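PDB 2R7L: 5-formaminoimidazole-4-carboxamide-1-(beta)-D-ribofuranosyl 5'-monophosphate synthetase from Methanocaldococcus jannaschii, which catalyses the ATP- and formate-dependent, folate-independent formylation of the purine precursor AICAR to FAICAR. Local coordinates for residues S29-K34 with A313-G318; K34-K37 with S42-C45; I88-G93 with R345-A350; S94-C99 with R117-E122; I209-S214 with D218-L223. All blocks are in the same frame, centred on the assembly; numbering follows the deposited sequence.

Interaction 1. Residues S29-K34 with A313-G318; sequences SLHILK and ARVDGG. With AMZ (aminoimidazole 4-carboxamide ribonucleotide), chain F.
Val315 is the one residue of 313-318 that packs on helix 29-34, and it does so with both of its methyls. CG1 faces the outermost carbon of Ile32, 4.3 Å from Ile32 CD1. The isoleucine chain runs out straight to that point (chi2 169°), so that only its terminal methyl comes close to the valine. CG2 of Val315 sits at the edge of the His31 imidazole, close to the ring plane and 4.5 Å from His31 CE1. Even these pairs are rather open for a buried contact, and Val315 fits more snugly against the turn between strand 87-89 and helix 93-99, where its CG1 comes within 3.6 Å of His92 CB. The contact lies on the seam between two folds: helix 29-38 belongs to the N-terminal Rossmann-like domain, whereas 313-318 follows strand 306-312 of the ATP-grasp part. Away from the helix the loop turns polar. Asp316 OD2 accepts the backbone N of Gly318 at 2.7 Å, an Asx turn, while its OD1 is salt-bridged to Arg228. The two glycines of this turn line the AICAR pocket, with Gly318 N 3.6 Å from N2 of the ligand and Gly317 O 3.7 Å from its O5. Partly exposed Arg314, which does not touch the helix, turns its guanidinium so that NH2 donates to Val315 O nearly within the guanidinium plane, and NE pairs with Glu122.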
# COMPACT_ATOMS: atom_id res chain seq x y z
N SER A 29 -12.05 14.80 16.48
CA SER A 29 -10.65 14.66 16.85
C SER A 29 -10.02 13.35 16.36
O SER A 29 -8.83 13.31 16.03
CB SER A 29 -10.47 14.81 18.35
OG SER A 29 -11.02 13.69 19.02
N LEU A 30 -10.80 12.28 16.31
CA LEU A 30 -10.26 10.97 15.92
C LEU A 30 -9.48 11.00 14.61
O LEU A 30 -8.40 10.43 14.54
CB LEU A 30 -11.34 9.90 15.88
CG LEU A 30 -11.76 9.37 17.25
CD1 LEU A 30 -12.90 8.37 17.12
CD2 LEU A 30 -10.59 8.76 17.97
N HIS A 31 -10.01 11.65 13.59
CA HIS A 31 -9.30 11.73 12.32
C HIS A 31 -8.39 12.95 12.23
O HIS A 31 -7.46 12.98 11.43
CB HIS A 31 -10.23 11.61 11.11
CG HIS A 31 -11.25 12.71 11.00
ND1 HIS A 31 -10.98 13.92 10.41
CD2 HIS A 31 -12.55 12.75 11.39
CE1 HIS A 31 -12.07 14.68 10.45
NE2 HIS A 31 -13.03 13.99 11.03
N ILE A 32 -8.66 13.95 13.06
CA ILE A 32 -7.73 15.06 13.20
C ILE A 32 -6.41 14.54 13.76
O ILE A 32 -5.33 14.92 13.29
CB ILE A 32 -8.27 16.16 14.14
CG1 ILE A 32 -9.34 17.00 13.43
CG2 ILE A 32 -7.14 17.06 14.62
CD1 ILE A 32 -10.12 17.93 14.37
N LEU A 33 -6.50 13.68 14.77
CA LEU A 33 -5.31 13.13 15.40
C LEU A 33 -4.69 12.02 14.53
O LEU A 33 -3.48 12.02 14.28
CB LEU A 33 -5.62 12.63 16.82
CG LEU A 33 -6.11 13.68 17.83
CD1 LEU A 33 -6.45 13.05 19.18
CD2 LEU A 33 -5.09 14.81 18.01
N LYS A 34 -5.53 11.10 14.05
CA LYS A 34 -5.06 10.07 13.12
C LYS A 34 -4.36 10.68 11.91
O LYS A 34 -3.26 10.27 11.54
CB LYS A 34 -6.20 9.16 12.65
CG LYS A 34 -5.74 7.96 11.81
CD LYS A 34 -4.79 7.07 12.59
CE LYS A 34 -4.22 5.95 11.73
NZ LYS A 34 -3.47 4.97 12.55
N ALA A 313 -17.29 27.25 9.35
CA ALA A 313 -16.09 27.93 8.88
C ALA A 313 -14.85 27.16 9.32
O ALA A 313 -13.72 27.55 9.04
CB ALA A 313 -16.06 29.36 9.40
N ARG A 314 -15.10 26.07 10.04
CA ARG A 314 -14.05 25.12 10.37
C ARG A 314 -14.56 23.71 10.06
O ARG A 314 -15.51 23.54 9.30
CB ARG A 314 -13.61 25.27 11.83
CG ARG A 314 -14.73 25.65 12.77
CD ARG A 314 -15.69 24.52 12.94
NE ARG A 314 -16.87 24.93 13.68
CZ ARG A 314 -17.84 24.11 14.06
NH1 ARG A 314 -18.88 24.58 14.74
NH2 ARG A 314 -17.76 22.82 13.77
N VAL A 315 -13.93 22.69 10.64
CA VAL A 315 -14.27 21.32 10.29
C VAL A 315 -15.65 20.94 10.83
O VAL A 315 -15.95 21.18 11.99
CB VAL A 315 -13.19 20.32 10.76
CG1 VAL A 315 -13.11 20.26 12.29
CG2 VAL A 315 -13.41 18.94 10.15
N ASP A 316 -16.49 20.38 9.95
CA ASP A 316 -17.83 19.91 10.32
C ASP A 316 -17.81 18.44 10.76
O ASP A 316 -17.03 17.63 10.25
CB ASP A 316 -18.79 20.10 9.14
CG ASP A 316 -20.19 19.55 9.43
OD1 ASP A 316 -21.07 20.35 9.83
OD2 ASP A 316 -20.41 18.33 9.28
N GLY A 317 -18.68 18.10 11.70
CA GLY A 317 -18.73 16.75 12.27
C GLY A 317 -18.92 15.63 11.27
O GLY A 317 -18.55 14.49 11.53
N GLY A 318 -19.51 15.95 10.12
CA GLY A 318 -19.81 14.94 9.12
C GLY A 318 -18.60 14.35 8.41
O GLY A 318 -18.73 13.35 7.69
O5 AMZ F . -21.70 14.21 13.39
C6 AMZ F . -22.04 15.38 13.20
N2 AMZ F . -22.56 15.83 12.06
C3A AMZ F . -21.89 16.42 14.30
C7A AMZ F . -22.34 17.73 14.28
N3 AMZ F . -22.97 18.35 13.28
N1 AMZ F . -21.32 16.20 15.48
C5 AMZ F . -21.40 17.34 16.17
N AMZ F . -22.02 18.27 15.44
C1 AMZ F . -22.29 19.67 15.84
C2 AMZ F . -23.61 19.83 16.59
C3 AMZ F . -23.19 19.90 18.04
O2 AMZ F . -24.05 20.81 18.74
O1 AMZ F . -24.19 21.07 16.18
O AMZ F . -21.23 19.98 16.77
C AMZ F . -21.80 20.53 17.96
C4 AMZ F . -20.90 20.08 19.13
O3 AMZ F . -20.81 18.66 19.16
P AMZ F . -20.90 17.90 20.55
OP1 AMZ F . -19.77 18.17 21.48
O4 AMZ F . -22.29 18.32 21.23
OP2 AMZ F . -21.01 16.32 20.22

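Interaction 2. Residues K34-K37 with S42-C45; sequences KGAK and STVC
Thr43 points its CG2 methyl at helix 34-37 and lodges it between Ala36 and Lys37. The threonine methyl is aimed roughly at the Ala36 methyl, which it meets obliquely, with Ala36 CB only 3.4 Å from Thr43 CG2, tighter than usual van der Waals contact. Lys37 meets the threonine differently. Its chain passes at about a right angle to the Thr43 side chain, with Lys37 CG 3.9 Å from Thr43 CG2 and Lys37 CD 4.0 Å from Thr43 OG1. Two successive bends (chi2 -86°, chi3 -74°) turn the lysine chain across the threonine instead of straight out from the helix, and they bring NZ to a salt bridge with Asp62. NZ also reaches Gly40 O of the third subunit. The threonine branches divide the work: with chi1 at 55°, CG2 is turned to the helix, and OG1 is held by the backbone of Val60 and of Asp62. Helix 29-38 and strand 43-47 are the last two members of a beta-alpha-beta unit that begins with strand 20-24. Ala36 also packs on Ile21 of that first strand, Leu33 lies one turn earlier against Thr43, and the backbone of Thr43 bonds to Lys63 on the neighbouring strand 63-66.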
# COMPACT_ATOMS: atom_id res chain seq x y z
N LYS A 34 -5.53 11.10 14.05
CA LYS A 34 -5.06 10.07 13.12
C LYS A 34 -4.36 10.68 11.91
O LYS A 34 -3.26 10.27 11.54
CB LYS A 34 -6.20 9.16 12.65
CG LYS A 34 -5.74 7.96 11.81
CD LYS A 34 -4.79 7.07 12.59
CE LYS A 34 -4.22 5.95 11.73
NZ LYS A 34 -3.47 4.97 12.55
N GLY A 35 -5.01 11.65 11.28
CA GLY A 35 -4.45 12.30 10.10
C GLY A 35 -3.09 12.92 10.39
O GLY A 35 -2.19 12.88 9.56
N ALA A 36 -2.96 13.51 11.58
CA ALA A 36 -1.70 14.09 12.02
C ALA A 36 -0.60 13.04 12.16
O ALA A 36 0.51 13.23 11.67
CB ALA A 36 -1.90 14.82 13.34
N LYS A 37 -0.90 11.95 12.85
CA LYS A 37 0.04 10.86 12.99
C LYS A 37 0.49 10.36 11.61
O LYS A 37 1.67 10.15 11.38
CB LYS A 37 -0.59 9.70 13.77
CG LYS A 37 -0.84 10.00 15.23
CD LYS A 37 0.37 9.73 16.09
CE LYS A 37 0.59 8.24 16.27
NZ LYS A 37 1.70 7.95 17.22
N SER A 42 3.63 14.25 16.00
CA SER A 42 3.22 13.75 17.29
C SER A 42 1.98 14.56 17.69
O SER A 42 1.88 15.74 17.37
CB SER A 42 4.35 13.91 18.31
OG SER A 42 4.05 13.20 19.50
N THR A 43 1.03 13.92 18.37
CA THR A 43 -0.27 14.54 18.62
C THR A 43 -0.59 14.71 20.10
O THR A 43 -0.26 13.86 20.92
CB THR A 43 -1.40 13.70 18.02
OG1 THR A 43 -1.30 12.37 18.54
CG2 THR A 43 -1.32 13.67 16.50
N VAL A 44 -1.29 15.80 20.41
CA VAL A 44 -1.75 16.07 21.77
C VAL A 44 -3.28 16.11 21.83
O VAL A 44 -3.93 16.80 21.05
CB VAL A 44 -1.19 17.42 22.29
CG1 VAL A 44 -1.64 17.66 23.73
CG2 VAL A 44 0.33 17.44 22.18
N CYS A 45 -3.85 15.36 22.76
CA CYS A 45 -5.29 15.31 22.92
C CYS A 45 -5.73 15.77 24.30
O CYS A 45 -5.41 15.13 25.31
CB CYS A 45 -5.78 13.88 22.68
SG CYS A 45 -7.55 13.65 22.86

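Interaction 3. Residues I88-G93 with R345-A350; sequences IVVPHG and REIKMA
Ile88 and Ile347 are the closest backbone pair, their CA atoms 8.8 Å apart, so the strand end and helix 345-350 meet through side chains alone. Ile347 supplies the whole helix side of the contact and uses both branches. Its CG2 touches the tip of Ile88, 3.8 Å from Ile88 CD1, and its own CD1 reaches on to Val90, 4.3 Å from Val90 CG2. The two isoleucines have the same shape, each with an extended CG1 arm (chi2 178° in both), and they slide past one another in opposite directions; the branch of one is therefore matched with the arm of the other. Ile21 of the adjoining strand and Phe113 also pack on Ile347 and help bury it. Strand 87-89 lies beside strand 20-24 in the parallel sheet, whose order 3-2-1-4 is that of a Rossmann-like domain. Helix 339-353, from the far end of the chain, packs its isoleucine against that sheet, joining the C-terminal part of the ATP-grasp region to the domain that carries His27 and Ser94 of the AICAR site.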
# COMPACT_ATOMS: atom_id res chain seq x y z
N ILE A 88 0.22 23.33 17.49
CA ILE A 88 -0.75 24.09 16.71
C ILE A 88 -2.10 23.43 16.94
O ILE A 88 -2.28 22.24 16.65
CB ILE A 88 -0.44 24.06 15.21
CG1 ILE A 88 0.93 24.69 14.93
CG2 ILE A 88 -1.55 24.75 14.41
CD1 ILE A 88 1.32 24.65 13.46
N VAL A 89 -3.05 24.19 17.49
CA VAL A 89 -4.38 23.66 17.79
C VAL A 89 -5.28 23.65 16.55
O VAL A 89 -5.37 24.65 15.82
CB VAL A 89 -5.08 24.46 18.91
CG1 VAL A 89 -6.55 24.05 19.03
CG2 VAL A 89 -4.35 24.26 20.23
N VAL A 90 -5.94 22.52 16.32
CA VAL A 90 -6.95 22.43 15.26
C VAL A 90 -8.33 22.59 15.89
O VAL A 90 -8.76 21.76 16.70
CB VAL A 90 -6.84 21.11 14.46
CG1 VAL A 90 -7.98 20.99 13.45
CG2 VAL A 90 -5.49 21.04 13.75
N PRO A 91 -9.03 23.68 15.56
CA PRO A 91 -10.30 23.98 16.20
C PRO A 91 -11.45 23.18 15.61
O PRO A 91 -11.44 22.82 14.42
CB PRO A 91 -10.48 25.47 15.90
CG PRO A 91 -9.84 25.65 14.57
CD PRO A 91 -8.66 24.70 14.55
N HIS A 92 -12.44 22.89 16.44
CA HIS A 92 -13.66 22.25 16.00
C HIS A 92 -14.86 22.59 16.90
O HIS A 92 -14.70 23.23 17.95
CB HIS A 92 -13.47 20.74 15.90
CG HIS A 92 -13.07 20.08 17.18
ND1 HIS A 92 -13.81 20.21 18.34
CD2 HIS A 92 -12.04 19.26 17.48
CE1 HIS A 92 -13.24 19.50 19.30
NE2 HIS A 92 -12.17 18.92 18.80
N GLY A 93 -16.04 22.15 16.49
CA GLY A 93 -17.30 22.43 17.19
C GLY A 93 -17.26 22.36 18.70
O GLY A 93 -17.57 23.35 19.37
N ARG A 345 -1.55 17.82 6.53
CA ARG A 345 -0.69 17.98 5.38
C ARG A 345 -0.43 19.45 5.08
O ARG A 345 0.70 19.84 4.79
CB ARG A 345 -1.31 17.29 4.17
CG ARG A 345 -0.61 17.61 2.87
CD ARG A 345 -0.99 16.59 1.83
NE ARG A 345 -0.87 15.25 2.38
CZ ARG A 345 -1.43 14.16 1.86
NH1 ARG A 345 -2.19 14.26 0.77
NH2 ARG A 345 -1.26 12.98 2.45
N GLU A 346 -1.48 20.27 5.14
CA GLU A 346 -1.34 21.70 4.91
C GLU A 346 -0.39 22.26 5.96
O GLU A 346 0.44 23.10 5.66
CB GLU A 346 -2.69 22.42 4.94
CG GLU A 346 -2.72 23.79 4.20
CD GLU A 346 -2.76 23.65 2.69
OE1 GLU A 346 -2.65 22.51 2.18
OE2 GLU A 346 -2.91 24.69 2.00
N ILE A 347 -0.52 21.78 7.18
CA ILE A 347 0.39 22.21 8.24
C ILE A 347 1.83 21.77 7.90
O ILE A 347 2.75 22.58 7.95
CB ILE A 347 -0.05 21.70 9.62
CG1 ILE A 347 -1.41 22.33 9.99
CG2 ILE A 347 0.98 22.06 10.67
CD1 ILE A 347 -2.00 21.86 11.33
N LYS A 348 1.99 20.50 7.53
CA LYS A 348 3.29 19.96 7.12
C LYS A 348 3.91 20.83 6.03
O LYS A 348 4.99 21.39 6.22
CB LYS A 348 3.12 18.52 6.62
CG LYS A 348 4.42 17.73 6.51
CD LYS A 348 4.16 16.39 5.84
CE LYS A 348 5.22 15.38 6.19
NZ LYS A 348 4.81 13.99 5.84
N MET A 349 3.21 20.96 4.91
CA MET A 349 3.68 21.77 3.79
C MET A 349 3.99 23.22 4.14
O MET A 349 4.92 23.82 3.58
CB MET A 349 2.66 21.75 2.66
CG MET A 349 2.85 20.61 1.69
SD MET A 349 1.73 20.78 0.29
CE MET A 349 2.23 22.36 -0.40
N ALA A 350 3.19 23.81 5.03
CA ALA A 350 3.40 25.19 5.42
C ALA A 350 4.72 25.32 6.18
O ALA A 350 5.53 26.20 5.88
CB ALA A 350 2.24 25.71 6.25

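Interaction 4. Residues S94-C99 with R117-E122; sequences SFIAYC and RILRWE. With AMZ (aminoimidazole 4-carboxamide ribonucleotide), chain F.
The Glu122 carboxylate is the flat group that reaches across, its OE1 lying 3.5 Å from Ile96 CD1 as the two side chains approach from opposite directions. On the helix itself, the Phe95 ring has Cys99 CB over one face, 4.2 Å above the plane and shifted toward the rim, and it meets Phe108 edge-to-face. Ile96 CD1 is also the apolar meeting point: Leu119 CD1 lies 3.8 Å from it and Leu119 CD2 4.1 Å, so the isoleucine tip fits against the fork of the leucine. Two residues back, Ser94 OG donates to the ligand phosphate oxygen OP1, though the modelled bond is very short and its exact length doubtful. The phosphate thus lies by the first turn of helix 93-99, where the helix dipole probably helps to hold it. Glu122 has its strong partners elsewhere: OE1 forms a salt bridge with Arg314 NE, and OE2 takes the backbone N of Ala313. The Ile96 methyl beside OE1 probably lowers the local polarity, which would strengthen that ion pair.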
# COMPACT_ATOMS: atom_id res chain seq x y z
N SER A 94 -16.87 21.21 19.24
CA SER A 94 -16.85 20.99 20.68
C SER A 94 -15.82 21.87 21.37
O SER A 94 -15.99 22.24 22.53
CB SER A 94 -16.54 19.53 21.01
OG SER A 94 -17.57 18.67 20.58
N PHE A 95 -14.73 22.18 20.66
CA PHE A 95 -13.66 22.98 21.23
C PHE A 95 -14.11 24.42 21.41
O PHE A 95 -13.93 25.01 22.48
CB PHE A 95 -12.41 22.94 20.36
CG PHE A 95 -11.38 23.96 20.75
CD1 PHE A 95 -10.64 23.81 21.92
CD2 PHE A 95 -11.18 25.09 19.97
CE1 PHE A 95 -9.71 24.75 22.29
CE2 PHE A 95 -10.25 26.04 20.34
CZ PHE A 95 -9.51 25.87 21.50
N ILE A 96 -14.68 24.99 20.35
CA ILE A 96 -15.18 26.36 20.41
C ILE A 96 -16.26 26.49 21.48
O ILE A 96 -16.30 27.49 22.20
CB ILE A 96 -15.70 26.80 19.03
CG1 ILE A 96 -14.57 26.70 18.01
CG2 ILE A 96 -16.24 28.22 19.10
CD1 ILE A 96 -15.01 26.91 16.57
N ALA A 97 -17.10 25.47 21.61
CA ALA A 97 -18.16 25.48 22.61
C ALA A 97 -17.64 25.41 24.03
O ALA A 97 -18.00 26.23 24.87
CB ALA A 97 -19.15 24.35 22.35
N TYR A 98 -16.79 24.42 24.32
CA TYR A 98 -16.29 24.20 25.67
C TYR A 98 -15.32 25.29 26.12
O TYR A 98 -15.24 25.62 27.30
CB TYR A 98 -15.61 22.84 25.78
CG TYR A 98 -16.53 21.67 26.05
CD1 TYR A 98 -16.67 20.65 25.12
CD2 TYR A 98 -17.23 21.58 27.25
CE1 TYR A 98 -17.50 19.57 25.37
CE2 TYR A 98 -18.06 20.50 27.50
CZ TYR A 98 -18.19 19.50 26.56
OH TYR A 98 -19.01 18.42 26.80
N CYS A 99 -14.58 25.85 25.17
CA CYS A 99 -13.63 26.90 25.46
C CYS A 99 -14.35 28.24 25.62
O CYS A 99 -14.06 29.01 26.53
CB CYS A 99 -12.58 27.00 24.34
SG CYS A 99 -11.27 28.22 24.59
N ARG A 117 -10.82 34.92 13.16
CA ARG A 117 -11.86 35.95 13.13
C ARG A 117 -13.17 35.40 12.56
O ARG A 117 -14.26 35.78 12.99
CB ARG A 117 -11.41 37.15 12.29
CG ARG A 117 -10.15 37.87 12.79
CD ARG A 117 -10.42 38.74 14.02
NE ARG A 117 -10.05 38.06 15.26
CZ ARG A 117 -10.17 38.59 16.48
NH1 ARG A 117 -10.65 39.82 16.63
NH2 ARG A 117 -9.81 37.89 17.55
N ILE A 118 -13.06 34.48 11.60
CA ILE A 118 -14.22 34.02 10.85
C ILE A 118 -15.07 33.01 11.61
O ILE A 118 -16.17 32.67 11.19
CB ILE A 118 -13.82 33.47 9.46
CG1 ILE A 118 -14.96 33.66 8.47
CG2 ILE A 118 -13.37 32.02 9.56
CD1 ILE A 118 -14.67 33.15 7.10
N LEU A 119 -14.59 32.56 12.76
CA LEU A 119 -15.35 31.64 13.58
C LEU A 119 -16.60 32.32 14.13
O LEU A 119 -17.56 31.66 14.53
CB LEU A 119 -14.49 31.09 14.72
CG LEU A 119 -13.26 30.25 14.34
CD1 LEU A 119 -12.57 29.72 15.59
CD2 LEU A 119 -13.63 29.10 13.41
N ARG A 120 -16.58 33.65 14.14
CA ARG A 120 -17.69 34.42 14.65
C ARG A 120 -18.79 34.53 13.60
O ARG A 120 -19.97 34.61 13.92
CB ARG A 120 -17.22 35.81 15.07
CG ARG A 120 -18.02 36.39 16.21
CD ARG A 120 -17.49 37.73 16.65
NE ARG A 120 -16.67 37.67 17.86
CZ ARG A 120 -17.05 37.11 19.01
NH1 ARG A 120 -16.23 37.14 20.05
NH2 ARG A 120 -18.23 36.51 19.11
N TRP A 121 -18.39 34.50 12.33
CA TRP A 121 -19.34 34.53 11.24
C TRP A 121 -20.11 33.22 11.06
O TRP A 121 -21.04 33.15 10.26
CB TRP A 121 -18.63 34.92 9.94
CG TRP A 121 -18.29 36.38 9.89
CD1 TRP A 121 -17.48 37.07 10.75
CD2 TRP A 121 -18.75 37.33 8.92
NE1 TRP A 121 -17.41 38.39 10.37
CE2 TRP A 121 -18.18 38.57 9.25
CE3 TRP A 121 -19.59 37.24 7.80
CZ2 TRP A 121 -18.43 39.73 8.51
CZ3 TRP A 121 -19.83 38.39 7.06
CH2 TRP A 121 -19.25 39.61 7.42
N GLU A 122 -19.71 32.19 11.80
CA GLU A 122 -20.41 30.90 11.74
C GLU A 122 -21.33 30.76 12.94
O GLU A 122 -22.20 29.90 12.96
CB GLU A 122 -19.42 29.73 11.70
CG GLU A 122 -18.74 29.44 13.04
CD GLU A 122 -18.03 28.09 13.10
OE1 GLU A 122 -17.48 27.76 14.17
OE2 GLU A 122 -18.02 27.37 12.07
O5 AMZ F . -21.70 14.21 13.39
C6 AMZ F . -22.04 15.38 13.20
N2 AMZ F . -22.56 15.83 12.06
C3A AMZ F . -21.89 16.42 14.30
C7A AMZ F . -22.34 17.73 14.28
N3 AMZ F . -22.97 18.35 13.28
N1 AMZ F . -21.32 16.20 15.48
C5 AMZ F . -21.40 17.34 16.17
N AMZ F . -22.02 18.27 15.44
C1 AMZ F . -22.29 19.67 15.84
C2 AMZ F . -23.61 19.83 16.59
C3 AMZ F . -23.19 19.90 18.04
O2 AMZ F . -24.05 20.81 18.74
O1 AMZ F . -24.19 21.07 16.18
O AMZ F . -21.23 19.98 16.77
C AMZ F . -21.80 20.53 17.96
C4 AMZ F . -20.90 20.08 19.13
O3 AMZ F . -20.81 18.66 19.16
P AMZ F . -20.90 17.90 20.55
OP1 AMZ F . -19.77 18.17 21.48
O4 AMZ F . -22.29 18.32 21.23
OP2 AMZ F . -21.01 16.32 20.22

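Interaction 5. Residues I209-S214 with D218-L223; sequences IHYFYS and DEVELL
Tyr211 to Ser214 pair antiparallel with Leu222 to Glu219 in a beta hairpin of the ATP-grasp sheet, closed at the turn by a G1 beta bulge in which Asp218 and Glu219 both face Ser214. Asp218 takes the left-handed backbone conformation (phi 48°, psi 61°) there. Backbone bonds run the length of the ladder: Phe212 and Glu221 exchange two, with Glu221 N to Phe212 O at 2.7 Å, Ser214 and Glu219 exchange two more, and Leu223 N reaches His210 O at 2.9 Å. Among polar side chains, Tyr213 OH donates to Asp218 OD1 in the plane of the ring, though the modelled distance is too short to trust; Lys283 salt-bridges the same oxygen. Glu221 runs alongside Phe212, its OE1 going to Arg342. Apolar packing is tightest between Ile209 CG2 and Leu222 CD1, 3.5 Å apart. On the face shared with the two tyrosines, Val220 splits its methyls: CG1 lies 3.6 Å from Tyr211 CD1, and CG2 sits at the Tyr213 ring edge, 3.8 Å from Tyr213 CD1.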
# COMPACT_ATOMS: atom_id res chain seq x y z
N ILE A 209 -21.59 19.18 2.30
CA ILE A 209 -20.43 19.15 1.43
C ILE A 209 -19.19 19.70 2.14
O ILE A 209 -19.17 20.85 2.60
CB ILE A 209 -20.70 19.94 0.14
CG1 ILE A 209 -21.99 19.41 -0.52
CG2 ILE A 209 -19.52 19.85 -0.81
CD1 ILE A 209 -22.67 20.39 -1.46
N HIS A 210 -18.16 18.86 2.24
CA HIS A 210 -16.96 19.25 2.97
C HIS A 210 -15.86 19.71 2.01
O HIS A 210 -15.35 18.92 1.20
CB HIS A 210 -16.51 18.12 3.89
CG HIS A 210 -17.62 17.55 4.73
ND1 HIS A 210 -17.95 18.06 5.96
CD2 HIS A 210 -18.48 16.53 4.49
CE1 HIS A 210 -18.97 17.37 6.46
NE2 HIS A 210 -19.30 16.44 5.59
N TYR A 211 -15.53 20.99 2.08
CA TYR A 211 -14.50 21.56 1.22
C TYR A 211 -13.22 21.80 2.01
O TYR A 211 -13.22 21.80 3.24
CB TYR A 211 -14.95 22.91 0.64
CG TYR A 211 -16.25 22.95 -0.14
CD1 TYR A 211 -16.24 23.01 -1.52
CD2 TYR A 211 -17.48 22.98 0.52
CE1 TYR A 211 -17.42 23.07 -2.24
CE2 TYR A 211 -18.67 23.04 -0.19
CZ TYR A 211 -18.63 23.09 -1.57
OH TYR A 211 -19.79 23.15 -2.29
N PHE A 212 -12.13 22.05 1.29
CA PHE A 212 -10.89 22.50 1.90
C PHE A 212 -10.32 23.61 1.02
O PHE A 212 -10.07 23.39 -0.16
CB PHE A 212 -9.87 21.36 2.01
CG PHE A 212 -8.63 21.72 2.80
CD1 PHE A 212 -8.59 21.50 4.16
CD2 PHE A 212 -7.53 22.29 2.18
CE1 PHE A 212 -7.46 21.83 4.90
CE2 PHE A 212 -6.40 22.63 2.92
CZ PHE A 212 -6.37 22.40 4.28
N TYR A 213 -10.15 24.80 1.59
CA TYR A 213 -9.43 25.86 0.89
C TYR A 213 -7.96 25.84 1.30
O TYR A 213 -7.63 26.00 2.47
CB TYR A 213 -10.00 27.27 1.16
CG TYR A 213 -9.16 28.34 0.48
CD1 TYR A 213 -9.20 28.50 -0.90
CD2 TYR A 213 -8.29 29.15 1.20
CE1 TYR A 213 -8.41 29.47 -1.53
CE2 TYR A 213 -7.51 30.10 0.58
CZ TYR A 213 -7.57 30.26 -0.78
OH TYR A 213 -6.79 31.22 -1.39
N SER A 214 -7.10 25.62 0.32
CA SER A 214 -5.68 25.64 0.56
C SER A 214 -5.13 27.02 0.22
O SER A 214 -5.09 27.39 -0.95
CB SER A 214 -4.99 24.60 -0.33
OG SER A 214 -3.59 24.79 -0.29
N ASP A 218 -3.97 28.25 -3.19
CA ASP A 218 -5.10 29.10 -3.57
C ASP A 218 -6.14 28.29 -4.34
O ASP A 218 -6.44 28.57 -5.50
CB ASP A 218 -4.65 30.30 -4.41
CG ASP A 218 -5.77 31.31 -4.62
OD1 ASP A 218 -6.59 31.48 -3.69
OD2 ASP A 218 -5.82 31.92 -5.71
N GLU A 219 -6.69 27.27 -3.69
CA GLU A 219 -7.59 26.35 -4.35
C GLU A 219 -8.63 25.81 -3.38
O GLU A 219 -8.32 25.53 -2.22
CB GLU A 219 -6.79 25.19 -4.95
CG GLU A 219 -7.56 24.32 -5.94
CD GLU A 219 -6.99 22.91 -6.04
OE1 GLU A 219 -7.41 22.15 -6.93
OE2 GLU A 219 -6.12 22.56 -5.21
N VAL A 220 -9.86 25.70 -3.86
CA VAL A 220 -10.94 25.06 -3.10
C VAL A 220 -11.04 23.61 -3.54
O VAL A 220 -11.21 23.32 -4.72
CB VAL A 220 -12.30 25.76 -3.34
CG1 VAL A 220 -13.44 24.93 -2.76
CG2 VAL A 220 -12.30 27.17 -2.73
N GLU A 221 -10.91 22.69 -2.60
CA GLU A 221 -10.96 21.26 -2.93
C GLU A 221 -12.21 20.64 -2.36
O GLU A 221 -12.65 21.03 -1.28
CB GLU A 221 -9.73 20.53 -2.37
CG GLU A 221 -8.40 21.18 -2.73
CD GLU A 221 -7.25 20.70 -1.88
OE1 GLU A 221 -7.43 19.77 -1.05
OE2 GLU A 221 -6.15 21.26 -2.04
N LEU A 222 -12.76 19.65 -3.06
CA LEU A 222 -13.85 18.85 -2.52
C LEU A 222 -13.33 17.56 -1.89
O LEU A 222 -12.71 16.71 -2.56
CB LEU A 222 -14.88 18.53 -3.61
CG LEU A 222 -15.95 17.51 -3.25
CD1 LEU A 222 -16.90 18.05 -2.19
CD2 LEU A 222 -16.71 17.11 -4.51
N LEU A 223 -13.61 17.40 -0.59
CA LEU A 223 -13.08 16.28 0.18
C LEU A 223 -14.09 15.16 0.40
O LEU A 223 -13.72 13.99 0.46
CB LEU A 223 -12.53 16.77 1.54
CG LEU A 223 -11.03 17.08 1.61
CD1 LEU A 223 -10.23 15.81 1.41
CD2 LEU A 223 -10.60 18.12 0.58

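From the N terminus, helix 29-38 opens interaction 1 and, through the shared Lys34, interaction 2, which closes almost at once at strand 43-47. Interaction 3 opens next on strand 87-89, and the helix that follows starts interaction 4, closed by 117-122. The hairpin of interaction 5 is likewise a local closure, at 218-223. Interactions 4 and 5 fall within the spans of both 1 and 3, while 2 starts from the same helix as 1. The two long closures cross: 1 ends at 313-318 before 3 ends at 345-350. Together these two tie the Rossmann-like domain to the ATP-grasp part, with Glu122-Arg314 linking 4 to 1 and a probable Ser214-Glu346 hydrogen bond linking 5 to 3.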